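Local atomic coordinates of indole-3-acetic acid-amido synthetase GH3.15 (Arabidopsis thaliana, PDB entry 6E1Q), a protein that conjugates the auxin precursor indole-3-butyric acid, and the herbicide acid 4-(2,4-dichlorophenoxy)butanoate, to glutamine at the expense of ATP. Residues E275-K280 against L287-P292; M198-L203 against A253-G258; M305-P310 against N450-L455; I309-F314 against D459-D464. All coordinates share one frame; numbering follows the deposited sequence.

Contacts 1 and 2 lie within the N-terminal domain, whereas contacts 3 and 4 join that domain to the C-terminal one. Contact 2 meets contact 1 where Trp291 CH2 packs on Leu202 CD2 at 4.1 Å, and contact 1 meets contact 4 where Leu287 CD1 lies 4.0 Å from Leu312 CD1. Contacts 3 and 4 share Ile309 and Pro310, and their centres are about 7 Å apart; a weak hydrogen bond between Tyr308 OH and Asp464 OD1 also joins them. In contact 3 the side chain of Gln307 lies about 11 Å from that of the ATP-binding Thr302. Contacts 1, 2 and 4 (a salt-bridge network, a disulfide and apolar packing) lie away from the ATP and substrate sites.

Contact 1: E275-K280 against L287-P292; sequences EQECSK and LKRLWP
Two cations grip Glu277 OE2: Arg289 NH1 at 2.8 Å from across the contact, and Lys280 NZ at 3.0 Å from its own segment. The three side chains form a salt-bridge network that ties the C-terminal part of helix 268-278 to the short helix 286-290, the next one along the N-terminal domain. Arg289 takes the anti lone pair of OE2 and holds that oxygen in its guanidinium plane, whereas Lys280 arrives on the syn side, tilted out of the carboxylate plane. The same NH1 also donates to Glu277 O at 2.9 Å. One nitrogen can serve both oxygens because the Glu277 chain folds back at its second torsion (chi2 -54°). Carboxylate and guanidinium planes stand 53° apart, and the bridge runs through a single nitrogen and a single oxygen. Arg289 NH2 is held in turn by Glu284 O, in the linker between the helices, which fixes the rotation of the group. A methionine in place of Arg289 would probably leave Glu277 O without its side-chain donor and OE2 with one cation fewer. Water 1 adds a second route, donating to Arg289 O at 3.0 Å and weakly to Glu277 OE1. On the buried side, where Trp234 of helix 220-243 touches Cys278, the Leu290 methyl CD2 rests 4.0 Å from Cys278 SG.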
loop_
_atom_site.group_PDB
_atom_site.type_symbol
_atom_site.label_atom_id
_atom_site.label_comp_id
_atom_site.label_asym_id
_atom_site.label_seq_id
_atom_site.Cartn_x
_atom_site.Cartn_y
_atom_site.Cartn_z
ATOM N N GLU A 275 -20.590 -23.119 -3.419
ATOM C CA GLU A 275 -20.004 -24.380 -2.969
ATOM C C GLU A 275 -19.335 -25.118 -4.127
ATOM O O GLU A 275 -18.257 -25.694 -3.960
ATOM C CB GLU A 275 -21.085 -25.255 -2.304
ATOM C CG GLU A 275 -21.460 -24.836 -0.858
ATOM C CD GLU A 275 -22.877 -25.256 -0.429
ATOM O OE1 GLU A 275 -23.619 -25.833 -1.245
ATOM O OE2 GLU A 275 -23.259 -25.000 0.736
ATOM N N GLN A 276 -19.950 -25.097 -5.318
ATOM C CA GLN A 276 -19.341 -25.770 -6.466
ATOM C C GLN A 276 -17.964 -25.204 -6.778
ATOM O O GLN A 276 -17.049 -25.949 -7.150
ATOM C CB GLN A 276 -20.231 -25.645 -7.698
ATOM C CG GLN A 276 -20.985 -26.893 -8.075
ATOM C CD GLN A 276 -22.214 -26.577 -8.906
ATOM O OE1 GLN A 276 -22.134 -25.841 -9.893
ATOM N NE2 GLN A 276 -23.363 -27.124 -8.507
ATOM N N GLU A 277 -17.805 -23.881 -6.662
ATOM C CA GLU A 277 -16.505 -23.268 -6.929
ATOM C C GLU A 277 -15.524 -23.517 -5.799
ATOM O O GLU A 277 -14.338 -23.753 -6.046
ATOM C CB GLU A 277 -16.653 -21.759 -7.146
ATOM C CG GLU A 277 -17.504 -21.388 -8.326
ATOM C CD GLU A 277 -17.040 -22.052 -9.613
ATOM O OE1 GLU A 277 -17.887 -22.226 -10.512
ATOM O OE2 GLU A 277 -15.833 -22.384 -9.732
ATOM N N CYS A 278 -15.980 -23.413 -4.551
ATOM C CA CYS A 278 -15.044 -23.531 -3.438
ATOM C C CYS A 278 -14.611 -24.971 -3.182
ATOM O O CYS A 278 -13.531 -25.191 -2.625
ATOM C CB CYS A 278 -15.654 -22.948 -2.164
ATOM S SG CYS A 278 -15.902 -21.168 -2.149
ATOM N N SER A 279 -15.410 -25.951 -3.587
ATOM C CA SER A 279 -15.073 -27.340 -3.305
ATOM C C SER A 279 -14.055 -27.929 -4.275
ATOM O O SER A 279 -13.599 -29.053 -4.049
ATOM C CB SER A 279 -16.344 -28.191 -3.301
ATOM O OG SER A 279 -16.951 -28.163 -4.571
ATOM N N LYS A 280 -13.669 -27.204 -5.326
ATOM C CA LYS A 280 -12.637 -27.698 -6.231
ATOM C C LYS A 280 -11.273 -27.742 -5.536
ATOM O O LYS A 280 -10.959 -26.914 -4.672
ATOM C CB LYS A 280 -12.590 -26.831 -7.498
ATOM C CG LYS A 280 -13.965 -26.714 -8.176
ATOM C CD LYS A 280 -13.907 -26.276 -9.636
ATOM C CE LYS A 280 -15.317 -26.000 -10.173
ATOM N NZ LYS A 280 -15.350 -24.925 -11.211
ATOM N N LEU A 287 -10.691 -16.135 -7.460
ATOM C CA LEU A 287 -11.267 -14.790 -7.374
ATOM C C LEU A 287 -12.211 -14.524 -8.534
ATOM O O LEU A 287 -13.305 -13.981 -8.337
ATOM C CB LEU A 287 -10.178 -13.725 -7.329
ATOM C CG LEU A 287 -9.396 -13.687 -6.016
ATOM C CD1 LEU A 287 -8.365 -12.537 -6.061
ATOM C CD2 LEU A 287 -10.359 -13.549 -4.823
ATOM N N LYS A 288 -11.816 -14.916 -9.749
ATOM C CA LYS A 288 -12.722 -14.776 -10.879
ATOM C C LYS A 288 -13.900 -15.725 -10.759
ATOM O O LYS A 288 -15.018 -15.385 -11.159
ATOM C CB LYS A 288 -12.000 -15.028 -12.202
ATOM C CG LYS A 288 -12.693 -14.337 -13.374
ATOM C CD LYS A 288 -12.719 -15.203 -14.609
ATOM C CE LYS A 288 -12.757 -14.334 -15.866
ATOM N NZ LYS A 288 -13.720 -13.192 -15.751
ATOM N N ARG A 289 -13.670 -16.934 -10.251
ATOM C CA ARG A 289 -14.775 -17.882 -10.174
ATOM C C ARG A 289 -15.813 -17.436 -9.152
ATOM O O ARG A 289 -17.012 -17.626 -9.362
ATOM C CB ARG A 289 -14.244 -19.285 -9.866
ATOM C CG ARG A 289 -13.369 -19.781 -10.997
ATOM C CD ARG A 289 -13.022 -21.234 -10.891
ATOM N NE ARG A 289 -11.942 -21.486 -9.945
ATOM C CZ ARG A 289 -12.113 -22.082 -8.768
ATOM N NH1 ARG A 289 -13.330 -22.468 -8.386
ATOM N NH2 ARG A 289 -11.068 -22.295 -7.973
ATOM N N LEU A 290 -15.373 -16.812 -8.054
ATOM C CA LEU A 290 -16.318 -16.314 -7.062
ATOM C C LEU A 290 -16.990 -15.020 -7.517
ATOM O O LEU A 290 -18.177 -14.801 -7.239
ATOM C CB LEU A 290 -15.603 -16.103 -5.731
ATOM C CG LEU A 290 -15.194 -17.397 -5.019
ATOM C CD1 LEU A 290 -14.604 -17.088 -3.665
ATOM C CD2 LEU A 290 -16.395 -18.327 -4.853
ATOM N N TRP A 291 -16.260 -14.156 -8.230
ATOM C CA TRP A 291 -16.801 -12.900 -8.736
ATOM C C TRP A 291 -16.616 -12.875 -10.254
ATOM O O TRP A 291 -15.752 -12.159 -10.781
ATOM C CB TRP A 291 -16.165 -11.720 -7.997
ATOM C CG TRP A 291 -16.621 -11.714 -6.560
ATOM C CD1 TRP A 291 -17.857 -11.315 -6.098
ATOM C CD2 TRP A 291 -15.900 -12.182 -5.409
ATOM N NE1 TRP A 291 -17.934 -11.494 -4.743
ATOM C CE2 TRP A 291 -16.752 -12.026 -4.292
ATOM C CE3 TRP A 291 -14.620 -12.718 -5.211
ATOM C CZ2 TRP A 291 -16.359 -12.376 -2.990
ATOM C CZ3 TRP A 291 -14.231 -13.067 -3.921
ATOM C CH2 TRP A 291 -15.099 -12.901 -2.825
ATOM N N PRO A 292 -17.428 -13.646 -10.988
ATOM C CA PRO A 292 -17.206 -13.815 -12.436
ATOM C C PRO A 292 -17.540 -12.589 -13.270
ATOM O O PRO A 292 -17.148 -12.538 -14.446
ATOM C CB PRO A 292 -18.121 -14.994 -12.791
ATOM C CG PRO A 292 -19.229 -14.901 -11.786
ATOM C CD PRO A 292 -18.550 -14.472 -10.502
HETATM O O HOH W 1 -18.176 -19.220 -11.585
#

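Contact 2: M198-L203 against A253-G258; sequences MYCQLL and ATCTSG
Cys200 and Cys255 each point toward the facing helix, and their SG atoms are joined in a disulfide 2.0 Å long. The two halves of the bridge leave their backbones differently. In Cys200 the sulfur sits beside the backbone N, opposite the carbonyl carbon (chi1 -66°); in Cys255 it is turned opposite the N instead (chi1 180°). About the S-S bond the two CB atoms are twisted by -99°, close to the 90° that disulfides prefer, and with the left-handed sign. With this twist Cys200 CB and Cys255 CB are 4.0 Å apart; the whole bridge spans 6.4 Å between Cys200 CA and Cys255 CA. Practically all the surface buried between the segments belongs to these two residues. The bridge fastens the short helix 253-258 to helix 194-207, both in the N-terminal domain. Nearby, Tyr199 meets Trp249, in the chain leading up to the short helix, edge-to-face, and its OH bonds Asn240 of helix 220-243. Asp252, just ahead of the short helix, accepts from Cys255 N through its carboxylate. Because the bond is covalent, two segments that touch only through these cysteines are fixed at one spacing, and reduction would be expected to remove their one direct link.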
loop_
_atom_site.group_PDB
_atom_site.type_symbol
_atom_site.label_atom_id
_atom_site.label_comp_id
_atom_site.label_asym_id
_atom_site.label_seq_id
_atom_site.Cartn_x
_atom_site.Cartn_y
_atom_site.Cartn_z
ATOM N N MET A 198 -14.347 -9.702 9.002
ATOM C CA MET A 198 -14.022 -10.378 7.742
ATOM C C MET A 198 -15.157 -11.314 7.313
ATOM O O MET A 198 -15.473 -11.427 6.117
ATOM C CB MET A 198 -12.713 -11.156 7.888
ATOM C CG MET A 198 -12.378 -12.021 6.670
ATOM S SD MET A 198 -11.921 -10.993 5.236
ATOM C CE MET A 198 -10.197 -10.651 5.645
ATOM N N TYR A 199 -15.792 -11.979 8.281
ATOM C CA TYR A 199 -16.874 -12.904 7.954
ATOM C C TYR A 199 -18.055 -12.166 7.324
ATOM O O TYR A 199 -18.578 -12.579 6.281
ATOM C CB TYR A 199 -17.296 -13.682 9.215
ATOM C CG TYR A 199 -18.345 -14.770 8.961
ATOM C CD1 TYR A 199 -19.694 -14.455 8.885
ATOM C CD2 TYR A 199 -17.971 -16.104 8.779
ATOM C CE1 TYR A 199 -20.657 -15.444 8.651
ATOM C CE2 TYR A 199 -18.921 -17.096 8.541
ATOM C CZ TYR A 199 -20.263 -16.757 8.477
ATOM O OH TYR A 199 -21.221 -17.726 8.245
ATOM N N CYS A 200 -18.478 -11.051 7.925
ATOM C CA CYS A 200 -19.660 -10.359 7.408
ATOM C C CYS A 200 -19.388 -9.730 6.052
ATOM O O CYS A 200 -20.255 -9.730 5.168
ATOM C CB CYS A 200 -20.125 -9.296 8.400
ATOM S SG CYS A 200 -20.715 -10.018 9.958
ATOM N N GLN A 201 -18.191 -9.169 5.884
ATOM C CA GLN A 201 -17.820 -8.545 4.621
ATOM C C GLN A 201 -17.771 -9.564 3.483
ATOM O O GLN A 201 -18.193 -9.272 2.360
ATOM C CB GLN A 201 -16.480 -7.834 4.831
ATOM C CG GLN A 201 -15.484 -7.858 3.719
ATOM C CD GLN A 201 -14.457 -6.741 3.895
ATOM O OE1 GLN A 201 -14.761 -5.568 3.699
ATOM N NE2 GLN A 201 -13.249 -7.107 4.321
ATOM N N LEU A 202 -17.270 -10.770 3.754
ATOM C CA LEU A 202 -17.252 -11.799 2.716
ATOM C C LEU A 202 -18.660 -12.343 2.459
ATOM O O LEU A 202 -19.038 -12.604 1.310
ATOM C CB LEU A 202 -16.288 -12.926 3.116
ATOM C CG LEU A 202 -14.801 -12.698 2.770
ATOM C CD1 LEU A 202 -13.904 -13.743 3.451
ATOM C CD2 LEU A 202 -14.577 -12.749 1.260
ATOM N N LEU A 203 -19.456 -12.520 3.513
ATOM C CA LEU A 203 -20.836 -12.954 3.308
ATOM C C LEU A 203 -21.593 -11.959 2.426
ATOM O O LEU A 203 -22.247 -12.354 1.454
ATOM C CB LEU A 203 -21.523 -13.143 4.659
ATOM C CG LEU A 203 -23.009 -13.506 4.648
ATOM C CD1 LEU A 203 -23.169 -14.813 3.933
ATOM C CD2 LEU A 203 -23.459 -13.659 6.079
ATOM N N ALA A 253 -23.069 -5.606 16.675
ATOM C CA ALA A 253 -24.372 -5.007 16.394
ATOM C C ALA A 253 -24.463 -4.433 14.980
ATOM O O ALA A 253 -25.537 -4.471 14.371
ATOM C CB ALA A 253 -24.689 -3.933 17.434
ATOM N N THR A 254 -23.371 -3.896 14.439
ATOM C CA THR A 254 -23.422 -3.370 13.075
ATOM C C THR A 254 -23.720 -4.473 12.069
ATOM O O THR A 254 -24.551 -4.297 11.172
ATOM C CB THR A 254 -22.112 -2.667 12.711
ATOM O OG1 THR A 254 -21.711 -1.801 13.780
ATOM C CG2 THR A 254 -22.275 -1.867 11.416
ATOM N N CYS A 255 -23.045 -5.618 12.193
ATOM C CA CYS A 255 -23.286 -6.696 11.243
ATOM C C CYS A 255 -24.700 -7.250 11.387
ATOM O O CYS A 255 -25.416 -7.409 10.393
ATOM C CB CYS A 255 -22.251 -7.806 11.412
ATOM S SG CYS A 255 -22.535 -9.163 10.239
ATOM N N THR A 256 -25.123 -7.545 12.622
ATOM C CA THR A 256 -26.414 -8.205 12.815
ATOM C C THR A 256 -27.572 -7.306 12.400
ATOM O O THR A 256 -28.551 -7.780 11.811
ATOM C CB THR A 256 -26.588 -8.647 14.270
ATOM O OG1 THR A 256 -26.469 -7.511 15.137
ATOM C CG2 THR A 256 -25.555 -9.701 14.650
ATOM N N SER A 257 -27.487 -6.009 12.701
ATOM C CA SER A 257 -28.541 -5.095 12.275
ATOM C C SER A 257 -28.458 -4.798 10.781
ATOM O O SER A 257 -29.491 -4.570 10.141
ATOM C CB SER A 257 -28.479 -3.799 13.081
ATOM O OG SER A 257 -27.251 -3.128 12.867
ATOM N N GLY A 258 -27.255 -4.815 10.202
ATOM C CA GLY A 258 -27.111 -4.428 8.811
ATOM C C GLY A 258 -27.305 -5.547 7.808
ATOM O O GLY A 258 -27.663 -5.286 6.656
#

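Contact 3: M305-P310 against N450-L455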
loop_
_atom_site.group_PDB
_atom_site.type_symbol
_atom_site.label_atom_id
_atom_site.label_comp_id
_atom_site.label_asym_id
_atom_site.label_seq_id
_atom_site.Cartn_x
_atom_site.Cartn_y
_atom_site.Cartn_z
ATOM N N MET A 305 5.079 -4.733 -2.495
ATOM C CA MET A 305 3.919 -5.521 -2.886
ATOM C C MET A 305 4.123 -6.241 -4.210
ATOM O O MET A 305 3.362 -7.168 -4.516
ATOM C CB MET A 305 2.675 -4.638 -2.968
ATOM C CG MET A 305 2.209 -4.102 -1.606
ATOM S SD MET A 305 1.948 -5.487 -0.445
ATOM C CE MET A 305 2.047 -4.627 1.123
ATOM N N ALA A 306 5.116 -5.830 -5.007
ATOM C CA ALA A 306 5.381 -6.532 -6.264
ATOM C C ALA A 306 5.677 -8.006 -6.044
ATOM O O ALA A 306 5.487 -8.811 -6.965
ATOM C CB ALA A 306 6.549 -5.876 -7.014
ATOM N N GLN A 307 6.123 -8.376 -4.839
ATOM C CA GLN A 307 6.468 -9.761 -4.547
ATOM C C GLN A 307 5.267 -10.694 -4.656
ATOM O O GLN A 307 5.438 -11.880 -4.953
ATOM C CB GLN A 307 7.059 -9.866 -3.140
ATOM C CG GLN A 307 8.421 -9.178 -2.979
ATOM C CD GLN A 307 9.539 -9.861 -3.777
ATOM O OE1 GLN A 307 9.619 -11.099 -3.847
ATOM N NE2 GLN A 307 10.413 -9.051 -4.371
ATOM N N TYR A 308 4.060 -10.193 -4.397
ATOM C CA TYR A 308 2.861 -11.015 -4.353
ATOM C C TYR A 308 2.176 -11.137 -5.703
ATOM O O TYR A 308 1.160 -11.833 -5.808
ATOM C CB TYR A 308 1.881 -10.446 -3.328
ATOM C CG TYR A 308 2.525 -10.288 -1.961
ATOM C CD1 TYR A 308 2.665 -11.375 -1.107
ATOM C CD2 TYR A 308 3.036 -9.046 -1.545
ATOM C CE1 TYR A 308 3.291 -11.228 0.144
ATOM C CE2 TYR A 308 3.651 -8.881 -0.296
ATOM C CZ TYR A 308 3.781 -9.970 0.539
ATOM O OH TYR A 308 4.398 -9.805 1.765
ATOM N N ILE A 309 2.706 -10.484 -6.728
ATOM C CA ILE A 309 2.037 -10.498 -8.026
ATOM C C ILE A 309 1.871 -11.925 -8.572
ATOM O O ILE A 309 0.745 -12.265 -8.964
ATOM C CB ILE A 309 2.775 -9.562 -9.011
ATOM C CG1 ILE A 309 2.541 -8.101 -8.641
ATOM C CG2 ILE A 309 2.324 -9.812 -10.443
ATOM C CD1 ILE A 309 3.433 -7.154 -9.461
ATOM N N PRO A 310 2.903 -12.766 -8.604
ATOM C CA PRO A 310 2.681 -14.120 -9.153
ATOM C C PRO A 310 1.594 -14.890 -8.430
ATOM O O PRO A 310 0.777 -15.558 -9.073
ATOM C CB PRO A 310 4.060 -14.789 -9.003
ATOM C CG PRO A 310 5.031 -13.655 -9.067
ATOM C CD PRO A 310 4.336 -12.515 -8.345
ATOM N N ASN A 450 15.457 -11.965 -7.863
ATOM C CA ASN A 450 16.397 -12.729 -8.679
ATOM C C ASN A 450 16.527 -14.155 -8.178
ATOM O O ASN A 450 16.534 -15.103 -8.972
ATOM C CB ASN A 450 17.781 -12.077 -8.684
ATOM C CG ASN A 450 17.816 -10.760 -9.432
ATOM O OD1 ASN A 450 18.669 -9.907 -9.162
ATOM N ND2 ASN A 450 16.915 -10.595 -10.382
ATOM N N ALA A 451 16.644 -14.329 -6.859
ATOM C CA ALA A 451 16.889 -15.674 -6.342
ATOM C C ALA A 451 15.650 -16.553 -6.452
ATOM O O ALA A 451 15.759 -17.748 -6.743
ATOM C CB ALA A 451 17.370 -15.609 -4.893
ATOM N N LYS A 452 14.462 -16.000 -6.210
ATOM C CA LYS A 452 13.292 -16.884 -6.179
ATOM C C LYS A 452 12.945 -17.421 -7.563
ATOM O O LYS A 452 12.299 -18.471 -7.673
ATOM C CB LYS A 452 12.095 -16.164 -5.563
ATOM C CG LYS A 452 11.452 -15.095 -6.471
ATOM C CD LYS A 452 10.232 -14.478 -5.785
ATOM C CE LYS A 452 9.589 -13.393 -6.624
ATOM N NZ LYS A 452 8.342 -12.863 -5.974
ATOM N N LEU A 453 13.382 -16.734 -8.618
ATOM C CA LEU A 453 13.210 -17.238 -9.978
ATOM C C LEU A 453 13.811 -18.625 -10.158
ATOM O O LEU A 453 13.297 -19.430 -10.949
ATOM C CB LEU A 453 13.857 -16.269 -10.963
ATOM C CG LEU A 453 13.199 -16.239 -12.326
ATOM C CD1 LEU A 453 11.922 -15.396 -12.228
ATOM C CD2 LEU A 453 14.177 -15.677 -13.339
ATOM N N LEU A 454 14.883 -18.940 -9.430
ATOM C CA LEU A 454 15.510 -20.251 -9.583
ATOM C C LEU A 454 14.589 -21.382 -9.157
ATOM O O LEU A 454 14.831 -22.533 -9.528
ATOM C CB LEU A 454 16.801 -20.319 -8.776
ATOM C CG LEU A 454 18.069 -19.834 -9.497
ATOM C CD1 LEU A 454 17.906 -18.412 -10.007
ATOM C CD2 LEU A 454 19.257 -19.934 -8.569
ATOM N N LEU A 455 13.560 -21.092 -8.360
ATOM C CA LEU A 455 12.635 -22.141 -7.946
ATOM C C LEU A 455 11.597 -22.490 -9.010
ATOM O O LEU A 455 11.004 -23.567 -8.925
ATOM C CB LEU A 455 11.890 -21.738 -6.675
ATOM C CG LEU A 455 12.646 -21.274 -5.437
ATOM C CD1 LEU A 455 11.677 -20.478 -4.551
ATOM C CD2 LEU A 455 13.265 -22.445 -4.685
HETATM O O HOH W 2 7.453 -10.858 -7.995
#
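Lys452 crosses to Gln307 from the C-terminal part of helix 441-452, and it carries the contact almost unaided. Ahead of it in the segment, Asn450 turns to its own domain, its OD1 accepting from Ser510 and Lys446, and Ala451 packs on Val507 of helix 497-510. Then comes Lys452. Its CG lies between the backbone N and the carbonyl carbon (chi1 73°), and beyond that the chain runs fully extended, carrying NZ to the 3-10 turn at Gln307. There NZ donates to Gln307 OE1 at 3.0 Å, from above the amide plane, 54° out of it and not on a lone pair. The other end of that amide, NE2, bonds Thr449 OG1, so both ends are held by the C-terminal domain. NZ also donates to water 2 at 3.0 Å, which passes a bond on to Ala306 O. An alanine replacing Lys452 would probably deprive Gln307 OE1 of this donor and break the water path to Ala306 O. Further on, Leu454 returns to helix 497-510. The arrangement is a polar bridge between the N-terminal and C-terminal domains of an ANL-type adenylating enzyme, a class in which the C-terminal domain is known to change orientation during catalysis.

Contact 4: I309-F314 against D459-D464; sequences IPLLEF and DLMLMD
Helix 309-314 passes strand 461-464 nearly perpendicularly, 100° between their directions, with the axes 9.2 Å apart at their closest. The nearest CA atoms across the contact are those of Leu311 and Met463. All the touching is done by carbon and sulfur. Met461 stretches out from the strand with CG opposite its backbone N (chi1 -166°) and bends only at the last torsion, which lays its methyl CE against Pro310 CB at 3.6 Å. The sulfur behind that methyl sits near the helix backbone, Met461 SD being 4.0 Å from Leu311 CB. Met463 behaves differently: its chain curls at both chi2 and chi3 and brings CE to Leu311 CD2 at 3.5 Å, with Leu311 CD1 at 4.0 Å from the same methyl. Leu311 therefore meets both methionines, the sulfur of Met461 and the methyl of Met463, and it also packs on Leu224 of helix 220-243. Strand 461-470 lies at the edge of the four-stranded sheet of the C-terminal domain, pairing with strand 477-485 through Gly485 and Glu483. Leu462, the residue between the two methionines, instead packs on Val448 of helix 441-452. A phosphate ion, probably from the crystallisation liquor, lies about 4 Å from the side chain of Met461. These two segments thus meet through apolar packing, without a hydrogen bond or salt bridge between them, and the fit rests on shape and burial of carbon and sulfur.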
loop_
_atom_site.group_PDB
_atom_site.type_symbol
_atom_site.label_atom_id
_atom_site.label_comp_id
_atom_site.label_asym_id
_atom_site.label_seq_id
_atom_site.Cartn_x
_atom_site.Cartn_y
_atom_site.Cartn_z
ATOM N N ILE A 309 2.706 -10.484 -6.728
ATOM C CA ILE A 309 2.037 -10.498 -8.026
ATOM C C ILE A 309 1.871 -11.925 -8.572
ATOM O O ILE A 309 0.745 -12.265 -8.964
ATOM C CB ILE A 309 2.775 -9.562 -9.011
ATOM C CG1 ILE A 309 2.541 -8.101 -8.641
ATOM C CG2 ILE A 309 2.324 -9.812 -10.443
ATOM C CD1 ILE A 309 3.433 -7.154 -9.461
ATOM N N PRO A 310 2.903 -12.766 -8.604
ATOM C CA PRO A 310 2.681 -14.120 -9.153
ATOM C C PRO A 310 1.594 -14.890 -8.430
ATOM O O PRO A 310 0.777 -15.558 -9.073
ATOM C CB PRO A 310 4.060 -14.789 -9.003
ATOM C CG PRO A 310 5.031 -13.655 -9.067
ATOM C CD PRO A 310 4.336 -12.515 -8.345
ATOM N N LEU A 311 1.544 -14.803 -7.104
ATOM C CA LEU A 311 0.527 -15.544 -6.372
ATOM C C LEU A 311 -0.861 -14.943 -6.583
ATOM O O LEU A 311 -1.844 -15.678 -6.760
ATOM C CB LEU A 311 0.880 -15.587 -4.890
ATOM C CG LEU A 311 -0.114 -16.391 -4.056
ATOM C CD1 LEU A 311 -0.199 -17.841 -4.528
ATOM C CD2 LEU A 311 0.264 -16.302 -2.584
ATOM N N LEU A 312 -0.964 -13.614 -6.580
ATOM C CA LEU A 312 -2.265 -12.996 -6.801
ATOM C C LEU A 312 -2.770 -13.292 -8.209
ATOM O O LEU A 312 -3.970 -13.516 -8.411
ATOM C CB LEU A 312 -2.181 -11.490 -6.545
ATOM C CG LEU A 312 -3.446 -10.652 -6.707
ATOM C CD1 LEU A 312 -4.574 -11.226 -5.845
ATOM C CD2 LEU A 312 -3.182 -9.181 -6.361
ATOM N N GLU A 313 -1.864 -13.340 -9.193
ATOM C CA GLU A 313 -2.291 -13.696 -10.544
ATOM C C GLU A 313 -2.797 -15.133 -10.590
ATOM O O GLU A 313 -3.744 -15.440 -11.316
ATOM C CB GLU A 313 -1.144 -13.495 -11.542
ATOM C CG GLU A 313 -0.783 -12.017 -11.751
ATOM C CD GLU A 313 0.278 -11.783 -12.830
ATOM O OE1 GLU A 313 1.056 -12.714 -13.128
ATOM O OE2 GLU A 313 0.348 -10.649 -13.363
ATOM N N PHE A 314 -2.170 -16.026 -9.826
ATOM C CA PHE A 314 -2.654 -17.400 -9.729
ATOM C C PHE A 314 -4.109 -17.441 -9.259
ATOM O O PHE A 314 -4.937 -18.177 -9.813
ATOM C CB PHE A 314 -1.752 -18.186 -8.778
ATOM C CG PHE A 314 -2.269 -19.557 -8.435
ATOM C CD1 PHE A 314 -2.179 -20.591 -9.343
ATOM C CD2 PHE A 314 -2.852 -19.806 -7.199
ATOM C CE1 PHE A 314 -2.649 -21.861 -9.025
ATOM C CE2 PHE A 314 -3.314 -21.055 -6.884
ATOM C CZ PHE A 314 -3.205 -22.092 -7.806
ATOM N N ASP A 459 8.885 -26.104 -9.645
ATOM C CA ASP A 459 7.464 -26.002 -9.273
ATOM C C ASP A 459 7.306 -25.601 -7.814
ATOM O O ASP A 459 6.464 -26.131 -7.093
ATOM C CB ASP A 459 6.693 -27.291 -9.562
ATOM C CG ASP A 459 6.898 -27.771 -10.977
ATOM O OD1 ASP A 459 6.772 -26.940 -11.901
ATOM O OD2 ASP A 459 7.228 -28.959 -11.162
ATOM N N LEU A 460 8.147 -24.673 -7.379
ATOM C CA LEU A 460 8.069 -24.081 -6.059
ATOM C C LEU A 460 7.920 -22.576 -6.216
ATOM O O LEU A 460 8.368 -21.989 -7.211
ATOM C CB LEU A 460 9.307 -24.426 -5.230
ATOM C CG LEU A 460 9.369 -25.904 -4.885
ATOM C CD1 LEU A 460 10.701 -26.257 -4.280
ATOM C CD2 LEU A 460 8.207 -26.239 -3.932
ATOM N N MET A 461 7.269 -21.964 -5.242
ATOM C CA MET A 461 7.020 -20.527 -5.238
ATOM C C MET A 461 7.388 -19.964 -3.873
ATOM O O MET A 461 7.150 -20.605 -2.843
ATOM C CB MET A 461 5.539 -20.211 -5.553
ATOM C CG MET A 461 5.265 -18.736 -5.912
ATOM S SD MET A 461 3.510 -18.329 -6.185
ATOM C CE MET A 461 3.466 -18.229 -7.973
ATOM N N LEU A 462 7.984 -18.773 -3.862
ATOM C CA LEU A 462 8.218 -18.076 -2.608
ATOM C C LEU A 462 6.941 -17.323 -2.238
ATOM O O LEU A 462 6.480 -16.474 -3.008
ATOM C CB LEU A 462 9.413 -17.134 -2.750
ATOM C CG LEU A 462 9.699 -16.274 -1.528
ATOM C CD1 LEU A 462 10.087 -17.169 -0.336
ATOM C CD2 LEU A 462 10.810 -15.252 -1.860
ATOM N N MET A 463 6.343 -17.651 -1.087
ATOM C CA MET A 463 5.096 -16.983 -0.705
ATOM C C MET A 463 5.332 -15.674 0.035
ATOM O O MET A 463 4.573 -14.718 -0.145
ATOM C CB MET A 463 4.239 -17.903 0.151
ATOM C CG MET A 463 4.162 -19.319 -0.414
ATOM S SD MET A 463 3.163 -19.470 -1.911
ATOM C CE MET A 463 1.505 -19.337 -1.246
ATOM N N ASP A 464 6.342 -15.619 0.903
ATOM C CA ASP A 464 6.660 -14.397 1.634
ATOM C C ASP A 464 8.074 -14.559 2.170
ATOM O O ASP A 464 8.599 -15.675 2.227
ATOM C CB ASP A 464 5.667 -14.135 2.793
ATOM C CG ASP A 464 5.330 -12.641 2.969
ATOM O OD1 ASP A 464 6.021 -11.789 2.389
ATOM O OD2 ASP A 464 4.316 -12.319 3.617
#